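Local coordinates for conserved hypothetical protein (Pyrococcus furiosus, PDB 1VK1) that is of unconfirmed function but probably binds ATP and acts as a kinase, possibly on L-serine, with a ParB-like N-terminal domain, at residues E64-D69 and E206-L211; R84-I89 and D232-K237; E175-G180 and G192-V197. All coordinates share one frame; numbering follows the deposited sequence.

Interaction 1 of 3, residues E64-D69 and E206-L211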
loop_
_atom_site.group_PDB
_atom_site.type_symbol
_atom_site.label_atom_id
_atom_site.label_comp_id
_atom_site.label_asym_id
_atom_site.label_seq_id
_atom_site.Cartn_x
_atom_site.Cartn_y
_atom_site.Cartn_z
ATOM N N GLU A 64 14.493 11.430 -11.408
ATOM C CA GLU A 64 13.375 11.243 -10.496
ATOM C C GLU A 64 13.425 9.818 -9.947
ATOM O O GLU A 64 14.095 8.944 -10.513
ATOM C CB GLU A 64 12.062 11.513 -11.240
ATOM C CG GLU A 64 11.964 12.985 -11.699
ATOM C CD GLU A 64 10.975 13.250 -12.820
ATOM O OE1 GLU A 64 10.276 12.332 -13.251
ATOM O OE2 GLU A 64 10.902 14.446 -13.278
ATOM N N TYR A 65 12.686 9.591 -8.866
ATOM C CA TYR A 65 12.673 8.322 -8.173
ATOM C C TYR A 65 11.277 7.757 -8.047
ATOM O O TYR A 65 10.323 8.471 -7.712
ATOM C CB TYR A 65 13.242 8.479 -6.754
ATOM C CG TYR A 65 14.674 8.906 -6.736
ATOM C CD1 TYR A 65 15.704 7.981 -6.776
ATOM C CD2 TYR A 65 15.011 10.244 -6.654
ATOM C CE1 TYR A 65 17.028 8.376 -6.778
ATOM C CE2 TYR A 65 16.330 10.652 -6.650
ATOM C CZ TYR A 65 17.339 9.698 -6.690
ATOM O OH TYR A 65 18.668 10.090 -6.670
ATOM N N LEU A 66 11.170 6.460 -8.299
ATOM C CA LEU A 66 10.040 5.663 -7.886
ATOM C C LEU A 66 10.050 5.522 -6.384
ATOM O O LEU A 66 11.047 5.112 -5.814
ATOM C CB LEU A 66 10.169 4.279 -8.535
ATOM C CG LEU A 66 9.234 3.175 -8.034
ATOM C CD1 LEU A 66 7.767 3.493 -8.336
ATOM C CD2 LEU A 66 9.653 1.842 -8.632
ATOM N N ILE A 67 8.923 5.830 -5.740
ATOM C CA ILE A 67 8.733 5.472 -4.351
ATOM C C ILE A 67 8.484 3.967 -4.324
ATOM O O ILE A 67 7.495 3.495 -4.834
ATOM C CB ILE A 67 7.558 6.226 -3.704
ATOM C CG1 ILE A 67 7.851 7.742 -3.636
ATOM C CG2 ILE A 67 7.295 5.658 -2.312
ATOM C CD1 ILE A 67 6.661 8.574 -3.213
ATOM N N VAL A 68 9.396 3.235 -3.704
ATOM C CA VAL A 68 9.244 1.789 -3.512
ATOM C C VAL A 68 8.422 1.585 -2.240
ATOM O O VAL A 68 7.442 0.884 -2.241
ATOM C CB VAL A 68 10.610 1.092 -3.480
ATOM C CG1 VAL A 68 10.461 -0.363 -3.124
ATOM C CG2 VAL A 68 11.290 1.241 -4.821
ATOM N N ASP A 69 8.849 2.225 -1.156
ATOM C CA ASP A 69 8.163 2.176 0.112
ATOM C C ASP A 69 8.199 3.542 0.755
ATOM O O ASP A 69 9.245 4.174 0.808
ATOM C CB ASP A 69 8.833 1.148 1.057
ATOM C CG ASP A 69 8.096 1.012 2.339
ATOM O OD1 ASP A 69 6.886 0.680 2.299
ATOM O OD2 ASP A 69 8.616 1.270 3.433
ATOM N N GLU A 206 8.136 -5.112 -13.017
ATOM C CA GLU A 206 8.034 -4.503 -14.323
ATOM C C GLU A 206 6.735 -3.700 -14.486
ATOM O O GLU A 206 6.753 -2.608 -15.057
ATOM C CB GLU A 206 8.186 -5.574 -15.431
ATOM C CG GLU A 206 9.604 -6.173 -15.554
ATOM C CD GLU A 206 9.993 -7.190 -14.467
ATOM O OE1 GLU A 206 9.110 -7.682 -13.675
ATOM O OE2 GLU A 206 11.231 -7.512 -14.417
ATOM N N GLU A 207 5.620 -4.231 -13.979
ATOM C CA GLU A 207 4.347 -3.523 -14.013
ATOM C C GLU A 207 4.384 -2.239 -13.169
ATOM O O GLU A 207 3.820 -1.242 -13.557
ATOM C CB GLU A 207 3.214 -4.441 -13.582
ATOM C CG GLU A 207 2.894 -5.501 -14.640
ATOM C CD GLU A 207 1.994 -6.622 -14.153
ATOM O OE1 GLU A 207 1.877 -6.821 -12.944
ATOM O OE2 GLU A 207 1.448 -7.338 -15.036
ATOM N N VAL A 208 5.037 -2.296 -12.012
ATOM C CA VAL A 208 5.166 -1.105 -11.156
ATOM C C VAL A 208 5.955 -0.016 -11.876
ATOM O O VAL A 208 5.511 1.137 -11.943
ATOM C CB VAL A 208 5.853 -1.449 -9.801
ATOM C CG1 VAL A 208 6.148 -0.157 -8.994
ATOM C CG2 VAL A 208 5.015 -2.360 -8.976
ATOM N N MET A 209 7.100 -0.374 -12.439
ATOM C CA MET A 209 7.918 0.615 -13.110
ATOM C C MET A 209 7.206 1.152 -14.375
ATOM O O MET A 209 7.244 2.352 -14.664
ATOM C CB MET A 209 9.287 0.036 -13.440
ATOM C CG MET A 209 10.252 1.039 -14.018
ATOM S SD MET A 209 10.703 2.429 -12.936
ATOM C CE MET A 209 11.908 1.654 -11.875
ATOM N N GLU A 210 6.518 0.278 -15.111
ATOM C CA GLU A 210 5.751 0.740 -16.277
ATOM C C GLU A 210 4.662 1.737 -15.880
ATOM O O GLU A 210 4.433 2.743 -16.561
ATOM C CB GLU A 210 5.145 -0.467 -17.024
ATOM C CG GLU A 210 4.228 -0.141 -18.192
ATOM N N LEU A 211 3.998 1.481 -14.759
ATOM C CA LEU A 211 2.948 2.359 -14.308
ATOM C C LEU A 211 3.505 3.740 -13.942
ATOM O O LEU A 211 2.957 4.773 -14.347
ATOM C CB LEU A 211 2.188 1.740 -13.121
ATOM C CG LEU A 211 0.797 2.337 -12.941
ATOM C CD1 LEU A 211 -0.138 1.822 -14.065
ATOM C CD2 LEU A 211 0.232 1.986 -11.595
#
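Leu66 pushes its forked tip against two successive residues of helix 205-213, Val208 and Met209, and these three buried side chains make the whole contact. Leu66 CD1 lies 4.0 Å from Val208 CG1, and the same valine methyl is 4.1 Å from Leu66 CD2, so CG1 sits against both branches of the leucine while the two side chains meet at about a right angle. Leu66 CD2 also meets the terminal methyl of Met209, with CE 4.0 Å away. A branched, apolar leucine suits this place because its end offers two methyls, and two helix residues can share them.

The Leu66 CA-CB bond already faces the helix, and with CG opposite the backbone N (chi1 169°) both methyls end against Val208. Met209 leaves the helix pointing past the strand, but bends at chi2 (63°) and chi3 (79°), and this hook brings CE back to the leucine. A flexible thioether suits that detour, whereas the compact beta-branched Val208 already points at its partner. The side chains span a gap of 7.6 Å between Leu66 CA and Met209 CA.

Farther out, Leu66 is held in the outermost strand 65-67 of the mixed sheet by backbone bonding to Ala57 of strand 54-58, and His29 packs on its side chain. On the helix side, Val208 touches Tyr92, and the sodium ion, sited at Glu30 and Thr223, is about 8 Å from the Val208 side chain.

With no hydrogen bond across it, the join between sheet edge and helix depends on shape rather than charge and rests on dispersion and the exclusion of water.

Interaction 2 of 3, residues R84-I89 and D232-K237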
loop_
_atom_site.group_PDB
_atom_site.type_symbol
_atom_site.label_atom_id
_atom_site.label_comp_id
_atom_site.label_asym_id
_atom_site.label_seq_id
_atom_site.Cartn_x
_atom_site.Cartn_y
_atom_site.Cartn_z
ATOM N N ARG A 84 12.550 17.492 2.222
ATOM C CA ARG A 84 13.397 16.348 1.940
ATOM C C ARG A 84 13.070 15.213 2.887
ATOM O O ARG A 84 12.422 15.430 3.915
ATOM C CB ARG A 84 14.876 16.739 2.072
ATOM C CG ARG A 84 15.280 17.137 3.520
ATOM C CD ARG A 84 16.713 17.632 3.690
ATOM N NE ARG A 84 16.921 18.933 3.075
ATOM C CZ ARG A 84 16.565 20.071 3.635
ATOM N NH1 ARG A 84 15.980 20.092 4.840
ATOM N NH2 ARG A 84 16.772 21.212 2.980
ATOM N N ALA A 85 13.524 14.010 2.546
ATOM C CA ALA A 85 13.411 12.895 3.464
ATOM C C ALA A 85 14.617 11.983 3.315
ATOM O O ALA A 85 15.109 11.762 2.207
ATOM C CB ALA A 85 12.140 12.093 3.228
ATOM N N PRO A 86 15.084 11.400 4.424
ATOM C CA PRO A 86 16.131 10.387 4.355
ATOM C C PRO A 86 15.648 9.142 3.620
ATOM O O PRO A 86 14.544 8.666 3.879
ATOM C CB PRO A 86 16.404 10.053 5.815
ATOM C CG PRO A 86 15.200 10.422 6.549
ATOM C CD PRO A 86 14.586 11.587 5.803
ATOM N N SER A 87 16.487 8.653 2.722
ATOM C CA SER A 87 16.123 7.651 1.757
ATOM C C SER A 87 17.245 6.636 1.533
ATOM O O SER A 87 18.424 6.954 1.607
ATOM C CB SER A 87 15.791 8.326 0.421
ATOM O OG SER A 87 14.750 9.285 0.532
ATOM N N VAL A 88 16.835 5.422 1.206
ATOM C CA VAL A 88 17.738 4.379 0.749
ATOM C C VAL A 88 17.431 4.188 -0.720
ATOM O O VAL A 88 16.279 3.972 -1.081
ATOM C CB VAL A 88 17.533 3.071 1.545
ATOM C CG1 VAL A 88 18.371 1.913 0.948
ATOM C CG2 VAL A 88 17.882 3.283 3.002
ATOM N N ILE A 89 18.456 4.260 -1.560
ATOM C CA ILE A 89 18.318 4.129 -2.999
ATOM C C ILE A 89 18.662 2.685 -3.411
ATOM O O ILE A 89 19.757 2.208 -3.133
ATOM C CB ILE A 89 19.262 5.112 -3.722
ATOM C CG1 ILE A 89 19.169 6.526 -3.134
ATOM C CG2 ILE A 89 19.014 5.090 -5.233
ATOM C CD1 ILE A 89 17.873 7.096 -3.187
ATOM N N ASP A 232 17.829 -0.724 9.259
ATOM C CA ASP A 232 17.696 -0.365 10.667
ATOM C C ASP A 232 17.062 1.015 10.744
ATOM O O ASP A 232 17.178 1.833 9.804
ATOM C CB ASP A 232 19.042 -0.392 11.396
ATOM C CG ASP A 232 18.890 -0.549 12.926
ATOM O OD1 ASP A 232 17.745 -0.636 13.452
ATOM O OD2 ASP A 232 19.877 -0.609 13.670
ATOM N N LYS A 233 16.370 1.275 11.833
ATOM C CA LYS A 233 15.712 2.557 11.976
ATOM C C LYS A 233 16.754 3.648 12.162
ATOM O O LYS A 233 17.912 3.392 12.546
ATOM C CB LYS A 233 14.652 2.539 13.084
ATOM C CG LYS A 233 15.166 2.522 14.470
ATOM C CD LYS A 233 14.029 2.269 15.477
ATOM C CE LYS A 233 13.084 3.468 15.620
ATOM N NZ LYS A 233 11.903 3.122 16.503
ATOM N N ILE A 234 16.351 4.858 11.812
ATOM C CA ILE A 234 17.217 5.993 11.852
ATOM C C ILE A 234 16.610 6.989 12.839
ATOM O O ILE A 234 15.581 6.742 13.422
ATOM C CB ILE A 234 17.432 6.588 10.409
ATOM C CG1 ILE A 234 16.095 7.086 9.822
ATOM C CG2 ILE A 234 18.103 5.526 9.494
ATOM C CD1 ILE A 234 16.216 7.801 8.484
ATOM N N ASP A 235 17.277 8.089 13.031
ATOM C CA ASP A 235 16.910 9.027 14.079
ATOM C C ASP A 235 17.113 10.438 13.568
ATOM O O ASP A 235 18.102 11.089 13.898
ATOM C CB ASP A 235 17.798 8.743 15.317
ATOM C CG ASP A 235 17.516 9.672 16.494
ATOM O OD1 ASP A 235 16.487 10.356 16.508
ATOM O OD2 ASP A 235 18.290 9.764 17.473
ATOM N N VAL A 236 16.187 10.888 12.721
ATOM C CA VAL A 236 16.277 12.186 12.069
ATOM C C VAL A 236 15.202 13.110 12.620
ATOM O O VAL A 236 14.025 12.777 12.649
ATOM C CB VAL A 236 16.184 12.053 10.522
ATOM C CG1 VAL A 236 16.110 13.428 9.862
ATOM C CG2 VAL A 236 17.404 11.257 9.995
ATOM N N LYS A 237 15.601 14.300 13.046
ATOM C CA LYS A 237 14.651 15.268 13.556
ATOM C C LYS A 237 13.765 15.791 12.454
ATOM O O LYS A 237 14.235 16.119 11.363
ATOM C CB LYS A 237 15.374 16.470 14.173
ATOM C CG LYS A 237 16.187 16.125 15.374
#
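Pro86 and the pair Ile234 and Val236 bring a strand of the ParB-like domain's mixed sheet against strand 236-237 and the loop leading into it; that strand pairs with 49-50 in a second, two-stranded antiparallel sheet. The cross-contact is wholly apolar. Ile234 CD1 presses on the proline ring, only 3.4 Å from Pro86 CG, tighter than usual van der Waals contact. With CG1 of Ile234 flanked by its backbone N and C (chi1 62°), the extended arm delivers CD1 to the ring. Val236 adds a looser touch through CG2, 4.2 Å from Pro86 CG, the two side chains running antiparallel alongside each other. Phe20 and Tyr18 touch both Pro86 and Val236, and Phe50 also covers the proline, so a compact, rigid ring suits this aromatic-lined place. Outside the apolar patch, Lys233 makes a cation-pi contact with Trp51.

Hydrogen bonds lie within and beside the strands. Lacking an N-H, Pro86 can serve only as an acceptor in its backbone bonding with Met54 of strand 54-58. Ser87, whose side chain leaves on the opposite side from the proline, bonds back to its own strand: OG donates to Ala85 O at 3.0 Å, from 51° above the carbonyl plane.

Interaction 3 of 3, residues E175-G180 and G192-V197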
loop_
_atom_site.group_PDB
_atom_site.type_symbol
_atom_site.label_atom_id
_atom_site.label_comp_id
_atom_site.label_asym_id
_atom_site.label_seq_id
_atom_site.Cartn_x
_atom_site.Cartn_y
_atom_site.Cartn_z
ATOM N N GLU A 175 -13.995 -1.915 10.588
ATOM C CA GLU A 175 -12.577 -1.757 10.883
ATOM C C GLU A 175 -11.820 -2.350 9.697
ATOM O O GLU A 175 -12.084 -3.456 9.306
ATOM C CB GLU A 175 -12.207 -2.490 12.157
ATOM C CG GLU A 175 -12.978 -2.015 13.382
ATOM C CD GLU A 175 -12.749 -0.541 13.671
ATOM O OE1 GLU A 175 -13.737 0.179 13.899
ATOM O OE2 GLU A 175 -11.585 -0.104 13.644
ATOM N N LEU A 176 -10.926 -1.566 9.125
ATOM C CA LEU A 176 -10.221 -1.901 7.895
ATOM C C LEU A 176 -8.798 -2.167 8.278
ATOM O O LEU A 176 -8.150 -1.283 8.834
ATOM C CB LEU A 176 -10.308 -0.722 6.901
ATOM C CG LEU A 176 -9.535 -0.820 5.570
ATOM C CD1 LEU A 176 -9.975 -2.024 4.762
ATOM C CD2 LEU A 176 -9.669 0.471 4.768
ATOM N N VAL A 177 -8.316 -3.386 8.031
ATOM C CA VAL A 177 -6.927 -3.730 8.293
ATOM C C VAL A 177 -6.318 -4.352 7.054
ATOM O O VAL A 177 -7.018 -4.920 6.230
ATOM C CB VAL A 177 -6.779 -4.679 9.479
ATOM C CG1 VAL A 177 -7.319 -4.022 10.749
ATOM C CG2 VAL A 177 -7.482 -5.971 9.230
ATOM N N TYR A 178 -5.025 -4.197 6.914
ATOM C CA TYR A 178 -4.318 -4.717 5.761
ATOM C C TYR A 178 -3.351 -5.786 6.215
ATOM O O TYR A 178 -2.473 -5.500 6.983
ATOM C CB TYR A 178 -3.584 -3.576 5.038
ATOM C CG TYR A 178 -4.522 -2.558 4.456
ATOM C CD1 TYR A 178 -4.998 -2.673 3.166
ATOM C CD2 TYR A 178 -4.962 -1.460 5.232
ATOM C CE1 TYR A 178 -5.907 -1.710 2.641
ATOM C CE2 TYR A 178 -5.834 -0.536 4.738
ATOM C CZ TYR A 178 -6.306 -0.654 3.442
ATOM O OH TYR A 178 -7.190 0.293 2.962
ATOM N N TYR A 179 -3.532 -7.030 5.713
ATOM C CA TYR A 179 -2.656 -8.176 6.019
ATOM C C TYR A 179 -1.577 -8.328 4.967
ATOM O O TYR A 179 -1.863 -8.285 3.779
ATOM C CB TYR A 179 -3.474 -9.485 6.049
ATOM C CG TYR A 179 -4.282 -9.656 7.304
ATOM C CD1 TYR A 179 -3.828 -10.444 8.353
ATOM C CD2 TYR A 179 -5.481 -9.005 7.462
ATOM C CE1 TYR A 179 -4.575 -10.582 9.515
ATOM C CE2 TYR A 179 -6.227 -9.141 8.637
ATOM C CZ TYR A 179 -5.759 -9.918 9.638
ATOM O OH TYR A 179 -6.500 -10.048 10.787
ATOM N N GLY A 180 -0.342 -8.553 5.399
ATOM C CA GLY A 180 0.754 -8.848 4.465
ATOM C C GLY A 180 0.604 -10.193 3.781
ATOM O O GLY A 180 0.953 -10.347 2.614
ATOM N N GLY A 192 -12.365 -15.727 13.932
ATOM C CA GLY A 192 -13.443 -14.759 14.104
ATOM C C GLY A 192 -12.966 -13.335 14.386
ATOM O O GLY A 192 -13.755 -12.496 14.832
ATOM N N GLU A 193 -11.682 -13.067 14.129
ATOM C CA GLU A 193 -11.100 -11.716 14.293
ATOM C C GLU A 193 -11.474 -10.777 13.131
ATOM O O GLU A 193 -11.612 -9.578 13.330
ATOM C CB GLU A 193 -9.577 -11.788 14.430
ATOM C CG GLU A 193 -9.087 -12.377 15.753
ATOM N N ILE A 194 -11.618 -11.336 11.919
ATOM C CA ILE A 194 -12.112 -10.580 10.738
ATOM C C ILE A 194 -13.191 -11.388 10.041
ATOM O O ILE A 194 -13.292 -12.595 10.239
ATOM C CB ILE A 194 -10.962 -10.214 9.736
ATOM C CG1 ILE A 194 -10.107 -11.428 9.409
ATOM C CG2 ILE A 194 -10.084 -9.065 10.297
ATOM C CD1 ILE A 194 -9.340 -11.285 8.081
ATOM N N ASP A 195 -14.001 -10.722 9.237
ATOM C CA ASP A 195 -15.120 -11.367 8.563
ATOM C C ASP A 195 -14.816 -11.733 7.108
ATOM O O ASP A 195 -15.170 -12.823 6.653
ATOM C CB ASP A 195 -16.326 -10.455 8.618
ATOM C CG ASP A 195 -16.670 -10.051 10.034
ATOM O OD1 ASP A 195 -17.250 -10.875 10.751
ATOM O OD2 ASP A 195 -16.362 -8.950 10.512
ATOM N N TYR A 196 -14.180 -10.816 6.380
ATOM C CA TYR A 196 -13.905 -10.987 4.936
ATOM C C TYR A 196 -12.564 -10.415 4.594
ATOM O O TYR A 196 -12.075 -9.493 5.255
ATOM C CB TYR A 196 -14.997 -10.310 4.095
ATOM C CG TYR A 196 -16.193 -11.194 3.821
ATOM C CD1 TYR A 196 -17.174 -11.398 4.786
ATOM C CD2 TYR A 196 -16.343 -11.840 2.596
ATOM C CE1 TYR A 196 -18.267 -12.220 4.546
ATOM C CE2 TYR A 196 -17.440 -12.654 2.341
ATOM C CZ TYR A 196 -18.396 -12.841 3.325
ATOM O OH TYR A 196 -19.473 -13.660 3.078
ATOM N N VAL A 197 -11.957 -10.974 3.545
ATOM C CA VAL A 197 -10.693 -10.472 2.986
ATOM C C VAL A 197 -10.855 -10.250 1.497
ATOM O O VAL A 197 -11.548 -10.987 0.828
ATOM C CB VAL A 197 -9.498 -11.402 3.288
ATOM C CG1 VAL A 197 -9.654 -12.724 2.636
ATOM C CG2 VAL A 197 -8.181 -10.787 2.863
#
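The hydroxyl of Tyr179, which packs against Ile194, is hydrogen-bonded to Asp188 OD2 of helix 182-190, and that bond holds the far end of the ring beside the isoleucine. The two side chains come from opposite directions. Ile194 CG2 approaches the phenol oxygen, 3.7 Å from Tyr179 OH, while the longer branch meets the ring obliquely, with CD1 3.8 Å from Tyr179 CE2. A chi1 of 49° spreads the two isoleucine branches along the tyrosine. Val177, two residues earlier on the same strand, adds its CG2 at 4.2 Å from Ile194 CG2, so branched isoleucine suits a place where ring, hydroxyl end and valine are met at once. Tyrosine suits its partly exposed place, giving an apolar ring to Ile194 and a polar end to the aspartate. Replacing the ring by an alanine is likely to leave Asp188 without this hydrogen-bond mate and open a gap beside the Ile194 methyls.

Both segments lie in the SerK-like family region. The loop carrying Ile194 starts at Gly192, whose positive phi belongs to a Schellman motif ending the helix. Ile194 also touches Met189 of helix 182-190 and Ala105 of strand 98-105. The contact thus ties edge strand 177-179, hydrogen-bonded to strand 98-105, to the loop that follows helix 182-190 and leads to strand 197-199 of another sheet.

From the N terminus, the chain first lays down 64-69 and then 84-89, both in the mixed sheet of the ParB-like part, where Tyr65 CE1 packs 3.9 Å from Ile89 CD1. It next runs through the SerK-like region, where interaction 3 closes a short loop of 11 residues around helix 182-190. Afterwards 206-211 returns to 64-69, closing interaction 1, and 232-237 returns to 84-89, closing interaction 2. These two long loops cross, and interaction 3 is nested inside both, its centre 27 Å from that of interaction 1. Helix 205-213 and strand 236-237, late in the chain, thus fold back onto the N-terminal sheet, while interaction 3 ties elements within the SerK-like region.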